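Local structure of citrinin polyketide synthase (Monascus purpureus, 5MPT) at residues 280-285 / 302-307. The protein builds the keto-aldehyde precursor of the mycotoxin citrinin from malonyl-CoA units, and the part described here is its C-methyltransferase domain. Residues are numbered along the deposited sequence; the frame is centred on the assembly and turned at random.
Sequences HIILAT and HRILRP. With SAH (S-adenosyl-L-homocysteine), chain B.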
loop_
_atom_site.group_PDB
_atom_site.type_symbol
_atom_site.label_atom_id
_atom_site.label_comp_id
_atom_site.label_asym_id
_atom_site.label_seq_id
_atom_site.Cartn_x
_atom_site.Cartn_y
_atom_site.Cartn_z
ATOM N N HIS A 280 11.401 -19.928 -2.124
ATOM C CA HIS A 280 11.358 -19.986 -0.658
ATOM C C HIS A 280 10.488 -18.892 -0.067
ATOM O O HIS A 280 9.768 -19.126 0.912
ATOM C CB HIS A 280 12.760 -19.834 -0.060
ATOM C CG HIS A 280 13.669 -20.973 -0.375
ATOM N ND1 HIS A 280 14.501 -20.971 -1.473
ATOM C CD2 HIS A 280 13.884 -22.146 0.265
ATOM C CE1 HIS A 280 15.192 -22.099 -1.495
ATOM N NE2 HIS A 280 14.824 -22.829 -0.460
ATOM N N ILE A 281 10.535 -17.706 -0.663
ATOM C CA ILE A 281 9.932 -16.493 -0.121
ATOM C C ILE A 281 9.289 -15.715 -1.245
ATOM O O ILE A 281 9.928 -15.439 -2.269
ATOM C CB ILE A 281 10.985 -15.612 0.577
ATOM C CG1 ILE A 281 11.722 -16.410 1.625
ATOM C CG2 ILE A 281 10.347 -14.378 1.164
ATOM C CD1 ILE A 281 12.887 -15.619 2.232
ATOM N N ILE A 282 8.029 -15.347 -1.060
ATOM C CA ILE A 282 7.393 -14.351 -1.903
ATOM C C ILE A 282 7.118 -13.114 -1.062
ATOM O O ILE A 282 6.447 -13.185 -0.028
ATOM C CB ILE A 282 6.120 -14.881 -2.565
ATOM C CG1 ILE A 282 6.555 -15.925 -3.581
ATOM C CG2 ILE A 282 5.329 -13.741 -3.270
ATOM C CD1 ILE A 282 5.463 -16.691 -4.172
ATOM N N LEU A 283 7.700 -12.012 -1.495
ATOM C CA LEU A 283 7.474 -10.674 -0.963
ATOM C C LEU A 283 6.425 -9.967 -1.808
ATOM O O LEU A 283 6.469 -10.069 -3.028
ATOM C CB LEU A 283 8.783 -9.888 -0.988
ATOM C CG LEU A 283 9.935 -10.429 -0.138
ATOM C CD1 LEU A 283 11.128 -9.487 -0.195
ATOM C CD2 LEU A 283 9.504 -10.661 1.293
ATOM N N ALA A 284 5.501 -9.222 -1.166
ATOM C CA ALA A 284 4.402 -8.587 -1.910
ATOM C C ALA A 284 3.920 -7.400 -1.080
ATOM O O ALA A 284 3.158 -7.578 -0.121
ATOM C CB ALA A 284 3.277 -9.573 -2.192
ATOM N N THR A 285 4.334 -6.204 -1.479
ATOM C CA THR A 285 4.022 -4.984 -0.742
ATOM C C THR A 285 2.923 -4.243 -1.478
ATOM O O THR A 285 3.165 -3.684 -2.552
ATOM C CB THR A 285 5.268 -4.118 -0.594
ATOM O OG1 THR A 285 6.230 -4.832 0.185
ATOM C CG2 THR A 285 4.942 -2.738 0.012
ATOM N N HIS A 302 0.529 -19.401 -3.656
ATOM C CA HIS A 302 0.821 -20.647 -2.957
ATOM C C HIS A 302 1.530 -21.643 -3.859
ATOM O O HIS A 302 2.482 -22.306 -3.444
ATOM C CB HIS A 302 -0.467 -21.264 -2.415
ATOM C CG HIS A 302 -0.235 -22.379 -1.457
ATOM N ND1 HIS A 302 -0.145 -23.696 -1.851
ATOM C CD2 HIS A 302 -0.073 -22.378 -0.116
ATOM C CE1 HIS A 302 0.070 -24.456 -0.790
ATOM N NE2 HIS A 302 0.138 -23.678 0.279
ATOM N N ARG A 303 1.091 -21.748 -5.109
ATOM C CA ARG A 303 1.614 -22.782 -5.994
ATOM C C ARG A 303 3.042 -22.481 -6.419
ATOM O O ARG A 303 3.787 -23.399 -6.761
ATOM C CB ARG A 303 0.682 -22.896 -7.209
ATOM C CG ARG A 303 1.016 -24.036 -8.202
ATOM C CD ARG A 303 1.077 -25.418 -7.546
ATOM N NE ARG A 303 -0.206 -25.826 -6.964
ATOM C CZ ARG A 303 -0.950 -26.847 -7.382
ATOM N NH1 ARG A 303 -0.558 -27.613 -8.394
ATOM N NH2 ARG A 303 -2.097 -27.110 -6.771
ATOM N N ILE A 304 3.437 -21.210 -6.380
ATOM C CA ILE A 304 4.803 -20.807 -6.695
ATOM C C ILE A 304 5.743 -21.061 -5.523
ATOM O O ILE A 304 6.960 -21.152 -5.721
ATOM C CB ILE A 304 4.795 -19.323 -7.107
ATOM C CG1 ILE A 304 3.993 -19.157 -8.416
ATOM C CG2 ILE A 304 6.190 -18.771 -7.318
ATOM C CD1 ILE A 304 3.605 -17.706 -8.730
ATOM N N LEU A 305 5.205 -21.231 -4.325
ATOM C CA LEU A 305 6.045 -21.470 -3.153
ATOM C C LEU A 305 6.470 -22.919 -3.098
ATOM O O LEU A 305 5.677 -23.832 -3.359
ATOM C CB LEU A 305 5.314 -21.140 -1.856
ATOM C CG LEU A 305 5.055 -19.652 -1.625
ATOM C CD1 LEU A 305 4.222 -19.408 -0.382
ATOM C CD2 LEU A 305 6.369 -18.892 -1.515
ATOM N N ARG A 306 7.734 -23.123 -2.745
ATOM C CA ARG A 306 8.152 -24.420 -2.248
ATOM C C ARG A 306 7.318 -24.792 -1.018
ATOM O O ARG A 306 6.835 -23.908 -0.304
ATOM C CB ARG A 306 9.627 -24.390 -1.865
ATOM C CG ARG A 306 10.591 -24.085 -2.991
ATOM C CD ARG A 306 11.911 -23.625 -2.423
ATOM N NE ARG A 306 12.419 -24.547 -1.401
ATOM C CZ ARG A 306 13.270 -25.552 -1.652
ATOM N NH1 ARG A 306 13.732 -25.712 -2.868
ATOM N NH2 ARG A 306 13.705 -26.359 -0.674
ATOM N N PRO A 307 7.161 -26.093 -0.735
ATOM C CA PRO A 307 6.437 -26.516 0.478
ATOM C C PRO A 307 7.010 -25.949 1.754
ATOM O O PRO A 307 6.265 -25.773 2.726
ATOM C CB PRO A 307 6.589 -28.050 0.452
ATOM C CG PRO A 307 6.757 -28.370 -0.926
ATOM C CD PRO A 307 7.487 -27.244 -1.586
HETATM N N SAH B . 5.351 -2.487 -4.128
HETATM C CA SAH B . 4.997 -1.191 -4.780
HETATM C CB SAH B . 3.989 -0.295 -4.070
HETATM C CG SAH B . 2.547 -0.758 -4.163
HETATM S SD SAH B . 1.916 -0.188 -5.779
HETATM C C SAH B . 6.314 -0.383 -4.952
HETATM O O SAH B . 6.247 0.444 -5.974
HETATM O OXT SAH B . 7.266 -0.468 -4.217
HETATM C "C5'" SAH B . 1.135 -1.681 -6.446
HETATM C "C4'" SAH B . 2.071 -2.326 -7.448
HETATM O "O4'" SAH B . 1.431 -3.565 -7.822
HETATM C "C3'" SAH B . 2.295 -1.535 -8.743
HETATM O "O3'" SAH B . 3.687 -1.601 -9.037
HETATM C "C2'" SAH B . 1.443 -2.292 -9.777
HETATM O "O2'" SAH B . 2.003 -2.250 -11.087
HETATM C "C1'" SAH B . 1.499 -3.709 -9.219
HETATM N N9 SAH B . 0.419 -4.600 -9.626
HETATM C C8 SAH B . -0.913 -4.311 -9.759
HETATM N N7 SAH B . -1.639 -5.314 -10.191
HETATM C C5 SAH B . -0.716 -6.337 -10.363
HETATM C C6 SAH B . -0.843 -7.668 -10.807
HETATM N N6 SAH B . -1.994 -8.215 -11.215
HETATM N N1 SAH B . 0.275 -8.417 -10.853
HETATM C C2 SAH B . 1.438 -7.874 -10.480
HETATM N N3 SAH B . 1.684 -6.639 -10.041
HETATM C C4 SAH B . 0.555 -5.911 -10.010
#
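Arg306 rests CD and NE over one face of the His280 imidazole. Arg306 CD sits 3.5 Å from the centroid of the His280 ring, almost on its normal (6° off), a CH-pi contact. A bend at CG-CD (chi3 51°) puts CD over the ring and NE over its rim, while the rest of the guanidinium runs past the edge. The guanidinium and ring planes are 23° apart. Although Arg306 NE comes within 3.1 Å of His280 NE2, the angle is too poor for a hydrogen bond, and both groups have polar partners elsewhere: His280 NE2 bonds to Ser10 O and ND1 to Arg209 N, which pin the ring's rotation, and Arg306 NH2 forms a salt bridge with Asp308. The contact belongs to a beta-alpha-beta crossover of the Rossmann-like methyltransferase fold, in which strand 279-285 leads through helix 294-304 to the parallel neighbouring strand 309-316. Against the C-terminal end of that helix, Ile282 carries CD1 outward on an extended CG1 branch, CD1 anti to CA. Ile282 CD1 meets Leu305 CD2 at 3.6 Å and, from the helix's last turn, Ile304 CG2 at 3.8 Å, the Ile304 side chain crossing that of Ile282 nearly at a right angle; Met213 of strand 208-213 touches both isoleucines. At the far end of strand 279-285, Thr285 O accepts a 2.9 Å hydrogen bond from the amino N of S-adenosyl-L-homocysteine.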